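Local coordinates for two-domain protein containing predicted PHP-like metal-dependent phosphoesterase (Bacteroides vulgatus ATCC 8482, PDB 3E38), which binds three zinc ions in a PHP-like domain joined to an Ig-like domain and is probably a metal-dependent phosphoesterase, perhaps acting on nucleic acids, at residues Gly32-Pro36 with Thr37-Asp41; Gln116-Tyr119 with Lys120-Phe123; Pro176-Ile179 with Gln180-Leu183. All coordinates share one frame; numbering follows the deposited sequence.

Contact 1 of 3, residues Gly32-Pro36 with Thr37-Asp41; sequences GLVWP and TVRVD
Val34 and Arg39 meet across the turn where the loop 32-36 runs into the helix 36-45. Val34 CG2 packs on a flat cationic group, sitting over the centre of one face of the Arg39 guanidinium, 3.2 Å from Arg39 CZ, the two side chains crossing at about a right angle. Arg39 gets there by bending at chi2 (-54°), which brings its flat end back over the loop. An apolar contact joins Val34 CB to Val38 CB at 3.9 Å. The hydroxyl of Thr37 lies at the edge of the Trp35 ring, in plane, with Thr37 OG1 3.2 Å from Trp35 CD1. Pro36 CD rests on a face of the same ring.

Polar contacts are backbone bonds of the first turn: Val38 N gives to Trp35 O at 2.9 Å and Arg39 N to Pro36 O at 3.0 Å. Arg39 NE hydrogen-bonds His26 O; NH1 hydrogen-bonds Gln197 O and forms a salt bridge with Glu42, further along helix 36-45. These bonds hold the guanidinium flat against the Val34 methyl. Trp35 turns to a second subunit, where it stacks on His62 of that chain.

His26 is a zinc ligand, and the bond to its main chain probably helps position the ligand loop; the Arg39 side chain is about 9 Å from a zinc ion, a second-shell place in the metal site of a PHP-type domain.

Contact 2 of 3, residues Gln116-Tyr119 with Lys120-Phe123; sequences QKDY and KDAF
This is a local capping contact at the start of helix 119-128, where the loop that follows strand 102-106 turns into the helix; Asp118 occupies the N-cap and meets Lys120 and Asp121. Asp118 OD1 accepts from Lys120 N at 2.9 Å, a fairly straight bond (161°) that reaches the oxygen from above the carboxylate plane. With CG anti to the backbone N (chi1 -175°), the carboxylate is carried over the first turn. Asp118 O takes Asp121 N at 3.1 Å and, weakly, Ala122 N. The like charges of Asp118 OD2 and Asp121 OD2 lie 4.5 Å apart, a repulsion probably eased by the positive end of the helix dipole and, at exposed Asp121, by solvent.

Tyr119 stands beside Lys120, whose CG lies over one ring face in a CH-pi contact, 4.0 Å from the ring centroid. At the ring's edge Tyr119 CD1 is 3.7 Å from Phe123 CE1; the two rings meet obliquely, centroids 5.9 Å apart and planes at 88°. Before the cap, Gln116 CB packs on Asp121 CB at 3.7 Å, and Gln116 NE2 hydrogen-bonds Pro113 O.

Beyond the turn, Arg96 holds the carbonyls of Gln116 and Lys117, and Phe123 meets Phe103 edge-to-face. The whole is a classic aspartate N-cap, opening a helix that packs on strand 87-95.

Contact 3 of 3, residues Pro176-Ile179 with Gln180-Leu183; sequences PEAI and QWCL
Cys182 N gives to Ala178 O at 2.9 Å, a nearly straight bond (165°) at the middle of helix 176-185. Leu183 N repeats the step with Ile179 O, also at 2.9 Å, whereas Trp181 N reaches Glu177 O at 3.3 Å and Gln180 N bonds only weakly to Pro176 O. The four bonds thus shorten from the weak one at Pro176 to those at Ala178 and Ile179.

Trp181 turns its ring back along the helix, CG anti to its carbonyl carbon (chi1 -73°), and one face lies over the backbone of the preceding turn: Glu177 O stands 3.3 Å above the ring plane, offset toward the rim. Trp181 CE3 also touches Ala178 CB at 4.3 Å. On another side of the helix Ile179 CG2 and Leu183 CD1 approach to 4.3 Å, and Leu183 CG lies 3.2 Å from Ile179 O. Gln180, bent at chi2, is bonded through NE2 to Asp184.

The helix lies against strands 165-170 and 188-192: Ala178 packs on Ile166 and Val168, and Cys182 on Met189. Trp181 meets Trp150 edge-to-face and Trp135 with nearly parallel planes, while Ile179 and Leu183 reach strand 330-332 of the C-terminal part.

Along the chain the three contacts follow in series, 32-41, then 116-123, then 176-183, each on its own helix (36-45, 119-128 and 176-185). Contacts 1 and 2 open helices, while contact 3 lies within one. The centres of contacts 1 and 2 are about 28 Å apart. Those of contacts 1 and 3, on opposite sides of the chain's centre, are about 31 Å apart, and those of contacts 2 and 3 about 26 Å. All three helices pack against the same large mixed sheet. Contact 1 ties a helix start to the zinc site and a subunit interface; contact 3 sits where the PHP-like domain meets the Ig-like region, with Glu177 packing on Arg297 of a third subunit.

Contact 1 of 3, residues Gly32-Pro36 with Thr37-Asp41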
ATOM      1  N   GLY B  32     -16.687 -18.887  13.400  1.00 33.39           N
ATOM      2  CA  GLY B  32     -16.270 -17.597  12.863  1.00 32.45           C
ATOM      3  C   GLY B  32     -15.990 -16.600  13.981  1.00 29.45           C
ATOM      4  O   GLY B  32     -16.379 -16.805  15.122  1.00 28.30           O
ATOM      5  N   LEU B  33     -15.399 -15.466  13.635  1.00 24.59           N
ATOM      6  CA  LEU B  33     -14.954 -14.502  14.664  1.00 25.80           C
ATOM      7  C   LEU B  33     -15.548 -13.135  14.588  1.00 24.89           C
ATOM      8  O   LEU B  33     -15.151 -12.240  15.327  1.00 27.24           O
ATOM      9  CB  LEU B  33     -13.413 -14.393  14.658  1.00 25.55           C
ATOM     10  CG  LEU B  33     -12.630 -15.584  15.203  1.00 33.31           C
ATOM     11  CD1 LEU B  33     -11.212 -15.469  14.753  1.00 34.81           C
ATOM     12  CD2 LEU B  33     -12.731 -15.704  16.784  1.00 29.95           C
ATOM     13  N   VAL B  34     -16.534 -12.990  13.713  1.00 27.76           N
ATOM     14  CA  VAL B  34     -17.261 -11.723  13.529  1.00 26.49           C
ATOM     15  C   VAL B  34     -18.771 -11.876  13.674  1.00 28.05           C
ATOM     16  O   VAL B  34     -19.354 -12.958  13.465  1.00 29.46           O
ATOM     17  CB  VAL B  34     -16.956 -11.105  12.138  1.00 29.76           C
ATOM     18  CG1 VAL B  34     -15.461 -10.758  12.042  1.00 25.10           C
ATOM     19  CG2 VAL B  34     -17.412 -12.033  10.938  1.00 23.98           C
ATOM     20  N   TRP B  35     -19.397 -10.773  14.039  1.00 23.31           N
ATOM     21  CA  TRP B  35     -20.857 -10.696  14.073  1.00 25.55           C
ATOM     22  C   TRP B  35     -21.411 -10.868  12.633  1.00 28.02           C
ATOM     23  O   TRP B  35     -20.797 -10.397  11.684  1.00 29.54           O
ATOM     24  CB  TRP B  35     -21.295  -9.376  14.675  1.00 23.75           C
ATOM     25  CG  TRP B  35     -22.715  -9.353  14.932  1.00 19.47           C
ATOM     26  CD1 TRP B  35     -23.630  -8.678  14.245  1.00 32.52           C
ATOM     27  CD2 TRP B  35     -23.411 -10.024  15.997  1.00 27.87           C
ATOM     28  NE1 TRP B  35     -24.874  -8.884  14.784  1.00 34.50           N
ATOM     29  CE2 TRP B  35     -24.769  -9.708  15.861  1.00 21.44           C
ATOM     30  CE3 TRP B  35     -23.019 -10.888  17.031  1.00 29.28           C
ATOM     31  CZ2 TRP B  35     -25.757 -10.189  16.745  1.00 23.24           C
ATOM     32  CZ3 TRP B  35     -24.017 -11.395  17.896  1.00 27.01           C
ATOM     33  CH2 TRP B  35     -25.355 -11.031  17.742  1.00 25.64           C
ATOM     34  N   PRO B  36     -22.578 -11.523  12.463  1.00 31.08           N
ATOM     35  CA  PRO B  36     -22.921 -11.869  11.059  1.00 28.90           C
ATOM     36  C   PRO B  36     -23.038 -10.724  10.107  1.00 28.95           C
ATOM     37  O   PRO B  36     -22.728 -10.916   8.952  1.00 26.40           O
ATOM     38  CB  PRO B  36     -24.257 -12.597  11.204  1.00 27.85           C
ATOM     39  CG  PRO B  36     -24.124 -13.259  12.554  1.00 31.87           C
ATOM     40  CD  PRO B  36     -23.534 -12.150  13.408  1.00 31.70           C
ATOM     41  N   THR B  37     -23.376  -9.526  10.595  1.00 25.32           N
ATOM     42  CA  THR B  37     -23.600  -8.400   9.687  1.00 24.95           C
ATOM     43  C   THR B  37     -22.275  -7.947   9.044  1.00 28.68           C
ATOM     44  O   THR B  37     -22.211  -7.410   7.942  1.00 27.38           O
ATOM     45  CB  THR B  37     -24.343  -7.296  10.365  1.00 27.25           C
ATOM     46  OG1 THR B  37     -23.656  -6.926  11.552  1.00 27.50           O
ATOM     47  CG2 THR B  37     -25.749  -7.824  10.727  1.00 26.21           C
ATOM     48  N   VAL B  38     -21.193  -8.282   9.695  1.00 27.78           N
ATOM     49  CA  VAL B  38     -19.899  -7.932   9.146  1.00 25.73           C
ATOM     50  C   VAL B  38     -19.697  -8.649   7.825  1.00 29.43           C
ATOM     51  O   VAL B  38     -19.058  -8.111   6.927  1.00 31.40           O
ATOM     52  CB  VAL B  38     -18.761  -8.341  10.104  1.00 26.43           C
ATOM     53  CG1 VAL B  38     -17.398  -8.086   9.498  1.00 17.09           C
ATOM     54  CG2 VAL B  38     -18.910  -7.629  11.390  1.00 12.74           C
ATOM     55  N   ARG B  39     -20.221  -9.868   7.701  1.00 27.13           N
ATOM     56  CA  ARG B  39     -19.982 -10.603   6.459  1.00 29.37           C
ATOM     57  C   ARG B  39     -20.668  -9.907   5.283  1.00 30.55           C
ATOM     58  O   ARG B  39     -20.263 -10.067   4.119  1.00 29.79           O
ATOM     59  CB  ARG B  39     -20.440 -12.068   6.509  1.00 30.77           C
ATOM     60  CG  ARG B  39     -19.676 -12.978   7.462  1.00 29.41           C
ATOM     61  CD  ARG B  39     -18.192 -12.924   7.195  1.00 33.71           C
ATOM     62  NE  ARG B  39     -17.456 -13.819   8.082  1.00 26.48           N
ATOM     63  CZ  ARG B  39     -16.181 -13.650   8.436  1.00 30.68           C
ATOM     64  NH1 ARG B  39     -15.484 -12.607   7.988  1.00 33.13           N
ATOM     65  NH2 ARG B  39     -15.602 -14.530   9.241  1.00 33.42           N
ATOM     66  N   VAL B  40     -21.684  -9.124   5.626  1.00 28.85           N
ATOM     67  CA  VAL B  40     -22.504  -8.446   4.641  1.00 29.36           C
ATOM     68  C   VAL B  40     -21.759  -7.184   4.259  1.00 31.06           C
ATOM     69  O   VAL B  40     -21.718  -6.826   3.099  1.00 32.24           O
ATOM     70  CB  VAL B  40     -23.985  -8.123   5.121  1.00 27.18           C
ATOM     71  CG1 VAL B  40     -24.717  -7.281   4.049  1.00 19.15           C
ATOM     72  CG2 VAL B  40     -24.783  -9.422   5.461  1.00 22.02           C
ATOM     73  N   ASP B  41     -21.209  -6.508   5.262  1.00 29.22           N
ATOM     74  CA  ASP B  41     -20.387  -5.320   5.021  1.00 28.42           C
ATOM     75  C   ASP B  41     -19.189  -5.622   4.136  1.00 28.44           C
ATOM     76  O   ASP B  41     -18.829  -4.838   3.267  1.00 31.28           O
ATOM     77  CB  ASP B  41     -19.821  -4.770   6.308  1.00 27.41           C
ATOM     78  CG  ASP B  41     -20.889  -4.232   7.219  1.00 36.97           C
ATOM     79  OD1 ASP B  41     -21.890  -3.752   6.662  1.00 28.29           O
ATOM     80  OD2 ASP B  41     -20.716  -4.327   8.459  1.00 36.91           O
TER

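Contact 2 of 3, residues Gln116-Tyr119 with Lys120-Phe123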
ATOM      1  N   GLN B 116     -28.616 -33.902  12.558  1.00 31.27           N
ATOM      2  CA  GLN B 116     -29.063 -35.306  12.716  1.00 31.19           C
ATOM      3  C   GLN B 116     -27.933 -36.137  13.233  1.00 29.97           C
ATOM      4  O   GLN B 116     -26.788 -35.801  13.056  1.00 32.25           O
ATOM      5  CB  GLN B 116     -29.556 -35.912  11.412  1.00 30.28           C
ATOM      6  CG  GLN B 116     -30.669 -35.159  10.742  1.00 32.42           C
ATOM      7  CD  GLN B 116     -31.952 -35.169  11.534  1.00 35.50           C
ATOM      8  OE1 GLN B 116     -32.226 -36.119  12.243  1.00 35.60           O
ATOM      9  NE2 GLN B 116     -32.763 -34.120  11.391  1.00 30.86           N
ATOM     10  N   LYS B 117     -28.256 -37.244  13.859  1.00 31.55           N
ATOM     11  CA  LYS B 117     -27.216 -38.087  14.416  1.00 33.74           C
ATOM     12  C   LYS B 117     -26.344 -38.638  13.308  1.00 32.06           C
ATOM     13  O   LYS B 117     -25.156 -38.450  13.310  1.00 32.61           O
ATOM     14  CB  LYS B 117     -27.813 -39.231  15.229  1.00 34.78           C
ATOM     15  CG  LYS B 117     -26.753 -39.943  16.069  1.00 41.42           C
ATOM     16  CD  LYS B 117     -27.328 -40.875  17.116  1.00 45.61           C
ATOM     17  CE  LYS B 117     -26.201 -41.460  17.960  1.00 52.12           C
ATOM     18  NZ  LYS B 117     -26.685 -42.249  19.137  1.00 54.37           N
ATOM     19  N   ASP B 118     -26.969 -39.343  12.382  1.00 34.78           N
ATOM     20  CA  ASP B 118     -26.283 -40.004  11.228  1.00 34.79           C
ATOM     21  C   ASP B 118     -25.992 -38.992  10.128  1.00 33.77           C
ATOM     22  O   ASP B 118     -26.847 -38.188   9.806  1.00 36.87           O
ATOM     23  CB  ASP B 118     -27.169 -41.122  10.689  1.00 36.80           C
ATOM     24  CG  ASP B 118     -26.514 -41.963   9.568  1.00 43.97           C
ATOM     25  OD1 ASP B 118     -25.478 -41.561   8.946  1.00 46.08           O
ATOM     26  OD2 ASP B 118     -27.084 -43.053   9.297  1.00 56.08           O
ATOM     27  N   TYR B 119     -24.808 -38.999   9.532  1.00 32.53           N
ATOM     28  CA  TYR B 119     -24.556 -37.952   8.539  1.00 33.29           C
ATOM     29  C   TYR B 119     -25.561 -38.111   7.396  1.00 34.09           C
ATOM     30  O   TYR B 119     -26.043 -37.138   6.830  1.00 32.75           O
ATOM     31  CB  TYR B 119     -23.087 -37.911   8.039  1.00 32.39           C
ATOM     32  CG  TYR B 119     -22.697 -39.001   7.064  1.00 26.57           C
ATOM     33  CD1 TYR B 119     -22.900 -38.824   5.713  1.00 33.75           C
ATOM     34  CD2 TYR B 119     -22.110 -40.189   7.483  1.00 29.83           C
ATOM     35  CE1 TYR B 119     -22.548 -39.794   4.793  1.00 24.78           C
ATOM     36  CE2 TYR B 119     -21.764 -41.195   6.552  1.00 28.42           C
ATOM     37  CZ  TYR B 119     -21.976 -40.951   5.200  1.00 24.42           C
ATOM     38  OH  TYR B 119     -21.684 -41.858   4.209  1.00 37.83           O
ATOM     39  N   LYS B 120     -25.908 -39.361   7.117  1.00 33.80           N
ATOM     40  CA  LYS B 120     -26.790 -39.701   5.993  1.00 33.50           C
ATOM     41  C   LYS B 120     -28.151 -39.015   6.091  1.00 34.34           C
ATOM     42  O   LYS B 120     -28.764 -38.650   5.084  1.00 36.72           O
ATOM     43  CB  LYS B 120     -26.969 -41.223   5.885  1.00 32.04           C
ATOM     44  CG  LYS B 120     -25.703 -41.968   5.485  1.00 35.12           C
ATOM     45  CD  LYS B 120     -25.834 -43.471   5.756  1.00 46.36           C
ATOM     46  CE  LYS B 120     -24.653 -44.284   5.192  1.00 43.97           C
ATOM     47  NZ  LYS B 120     -24.859 -45.744   5.471  1.00 43.61           N
ATOM     48  N   ASP B 121     -28.602 -38.832   7.314  1.00 35.94           N
ATOM     49  CA  ASP B 121     -29.899 -38.190   7.582  1.00 36.12           C
ATOM     50  C   ASP B 121     -29.739 -36.699   7.443  1.00 36.16           C
ATOM     51  O   ASP B 121     -30.682 -35.969   7.152  1.00 37.72           O
ATOM     52  CB  ASP B 121     -30.399 -38.534   8.984  1.00 37.12           C
ATOM     53  CG  ASP B 121     -30.738 -40.008   9.134  1.00 38.16           C
ATOM     54  OD1 ASP B 121     -31.078 -40.631   8.122  1.00 40.70           O
ATOM     55  OD2 ASP B 121     -30.669 -40.542  10.252  1.00 42.28           O
ATOM     56  N   ALA B 122     -28.504 -36.266   7.643  1.00 34.13           N
ATOM     57  CA  ALA B 122     -28.153 -34.856   7.510  1.00 33.67           C
ATOM     58  C   ALA B 122     -28.300 -34.462   6.029  1.00 34.07           C
ATOM     59  O   ALA B 122     -28.948 -33.479   5.663  1.00 36.74           O
ATOM     60  CB  ALA B 122     -26.743 -34.600   8.005  1.00 29.13           C
ATOM     61  N   PHE B 123     -27.750 -35.306   5.182  1.00 34.76           N
ATOM     62  CA  PHE B 123     -27.768 -35.065   3.744  1.00 33.06           C
ATOM     63  C   PHE B 123     -29.178 -35.253   3.200  1.00 32.07           C
ATOM     64  O   PHE B 123     -29.588 -34.560   2.258  1.00 33.90           O
ATOM     65  CB  PHE B 123     -26.752 -35.962   3.009  1.00 32.91           C
ATOM     66  CG  PHE B 123     -25.313 -35.510   3.150  1.00 29.16           C
ATOM     67  CD1 PHE B 123     -24.590 -35.766   4.314  1.00 24.08           C
ATOM     68  CD2 PHE B 123     -24.685 -34.828   2.115  1.00 26.85           C
ATOM     69  CE1 PHE B 123     -23.283 -35.341   4.441  1.00 28.03           C
ATOM     70  CE2 PHE B 123     -23.397 -34.407   2.228  1.00 31.33           C
ATOM     71  CZ  PHE B 123     -22.679 -34.656   3.397  1.00 39.77           C
TER

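Contact 3 of 3, residues Pro176-Ile179 with Gln180-Leu183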
ATOM      1  N   PRO B 176      -6.278 -29.106  -7.190  1.00 32.86           N
ATOM      2  CA  PRO B 176      -6.432 -29.529  -8.591  1.00 32.23           C
ATOM      3  C   PRO B 176      -7.055 -30.864  -8.781  1.00 31.58           C
ATOM      4  O   PRO B 176      -7.595 -31.145  -9.847  1.00 31.96           O
ATOM      5  CB  PRO B 176      -4.975 -29.613  -9.115  1.00 31.53           C
ATOM      6  CG  PRO B 176      -4.110 -29.699  -7.900  1.00 33.30           C
ATOM      7  CD  PRO B 176      -4.878 -28.800  -6.875  1.00 34.70           C
ATOM      8  N   GLU B 177      -6.937 -31.707  -7.778  1.00 30.74           N
ATOM      9  CA  GLU B 177      -7.469 -33.069  -7.916  1.00 31.37           C
ATOM     10  C   GLU B 177      -8.964 -32.909  -8.153  1.00 31.62           C
ATOM     11  O   GLU B 177      -9.581 -33.712  -8.849  1.00 32.23           O
ATOM     12  CB  GLU B 177      -7.219 -33.942  -6.675  1.00 29.72           C
ATOM     13  CG  GLU B 177      -5.752 -34.116  -6.256  1.00 32.72           C
ATOM     14  CD  GLU B 177      -5.135 -32.907  -5.541  1.00 24.01           C
ATOM     15  OE1 GLU B 177      -5.792 -31.854  -5.403  1.00 31.40           O
ATOM     16  OE2 GLU B 177      -3.968 -33.032  -5.123  1.00 38.25           O
ATOM     17  N   ALA B 178      -9.516 -31.827  -7.602  1.00 25.68           N
ATOM     18  CA  ALA B 178     -10.965 -31.596  -7.651  1.00 29.08           C
ATOM     19  C   ALA B 178     -11.383 -31.175  -9.029  1.00 32.31           C
ATOM     20  O   ALA B 178     -12.493 -31.448  -9.472  1.00 36.53           O
ATOM     21  CB  ALA B 178     -11.410 -30.513  -6.610  1.00 26.55           C
ATOM     22  N   ILE B 179     -10.474 -30.494  -9.711  1.00 32.91           N
ATOM     23  CA  ILE B 179     -10.754 -30.000 -11.061  1.00 31.54           C
ATOM     24  C   ILE B 179     -11.080 -31.214 -11.925  1.00 30.37           C
ATOM     25  O   ILE B 179     -12.101 -31.260 -12.599  1.00 28.98           O
ATOM     26  CB  ILE B 179      -9.585 -29.134 -11.662  1.00 30.52           C
ATOM     27  CG1 ILE B 179      -9.385 -27.860 -10.833  1.00 29.72           C
ATOM     28  CG2 ILE B 179      -9.874 -28.747 -13.100  1.00 32.58           C
ATOM     29  CD1 ILE B 179      -8.080 -27.162 -11.088  1.00 26.75           C
ATOM     30  N   GLN B 180     -10.232 -32.216 -11.835  1.00 29.04           N
ATOM     31  CA  GLN B 180     -10.374 -33.403 -12.675  1.00 32.01           C
ATOM     32  C   GLN B 180     -11.641 -34.152 -12.312  1.00 31.49           C
ATOM     33  O   GLN B 180     -12.266 -34.814 -13.144  1.00 36.00           O
ATOM     34  CB  GLN B 180      -9.141 -34.308 -12.541  1.00 32.19           C
ATOM     35  CG  GLN B 180      -9.088 -35.422 -13.549  1.00 33.88           C
ATOM     36  CD  GLN B 180      -9.136 -34.890 -14.968  1.00 40.99           C
ATOM     37  OE1 GLN B 180      -8.404 -33.967 -15.324  1.00 43.94           O
ATOM     38  NE2 GLN B 180     -10.005 -35.473 -15.787  1.00 27.32           N
ATOM     39  N   TRP B 181     -12.009 -34.051 -11.052  1.00 30.95           N
ATOM     40  CA  TRP B 181     -13.216 -34.731 -10.541  1.00 30.09           C
ATOM     41  C   TRP B 181     -14.438 -34.096 -11.144  1.00 28.90           C
ATOM     42  O   TRP B 181     -15.325 -34.771 -11.645  1.00 28.59           O
ATOM     43  CB  TRP B 181     -13.311 -34.691  -9.018  1.00 30.29           C
ATOM     44  CG  TRP B 181     -12.337 -35.615  -8.403  1.00 34.27           C
ATOM     45  CD1 TRP B 181     -11.852 -36.752  -8.971  1.00 34.02           C
ATOM     46  CD2 TRP B 181     -11.800 -35.579  -7.071  1.00 23.08           C
ATOM     47  NE1 TRP B 181     -10.985 -37.385  -8.114  1.00 27.35           N
ATOM     48  CE2 TRP B 181     -10.959 -36.701  -6.932  1.00 32.61           C
ATOM     49  CE3 TRP B 181     -11.970 -34.747  -5.994  1.00 32.61           C
ATOM     50  CZ2 TRP B 181     -10.263 -36.965  -5.773  1.00 30.83           C
ATOM     51  CZ3 TRP B 181     -11.287 -35.020  -4.836  1.00 32.11           C
ATOM     52  CH2 TRP B 181     -10.445 -36.101  -4.730  1.00 25.85           C
ATOM     53  N   CYS B 182     -14.457 -32.784 -11.103  1.00 28.14           N
ATOM     54  CA  CYS B 182     -15.577 -32.036 -11.665  1.00 31.05           C
ATOM     55  C   CYS B 182     -15.676 -32.254 -13.168  1.00 30.75           C
ATOM     56  O   CYS B 182     -16.785 -32.367 -13.721  1.00 30.89           O
ATOM     57  CB  CYS B 182     -15.464 -30.555 -11.375  1.00 29.86           C
ATOM     58  SG  CYS B 182     -15.565 -30.147  -9.630  1.00 33.66           S
ATOM     59  N   LEU B 183     -14.519 -32.406 -13.804  1.00 31.33           N
ATOM     60  CA  LEU B 183     -14.477 -32.615 -15.255  1.00 33.89           C
ATOM     61  C   LEU B 183     -15.036 -34.006 -15.567  1.00 33.85           C
ATOM     62  O   LEU B 183     -15.906 -34.151 -16.420  1.00 34.16           O
ATOM     63  CB  LEU B 183     -13.077 -32.437 -15.885  1.00 33.02           C
ATOM     64  CG  LEU B 183     -12.411 -31.061 -15.810  1.00 36.18           C
ATOM     65  CD1 LEU B 183     -11.039 -31.139 -16.490  1.00 28.90           C
ATOM     66  CD2 LEU B 183     -13.265 -29.910 -16.402  1.00 29.78           C
TER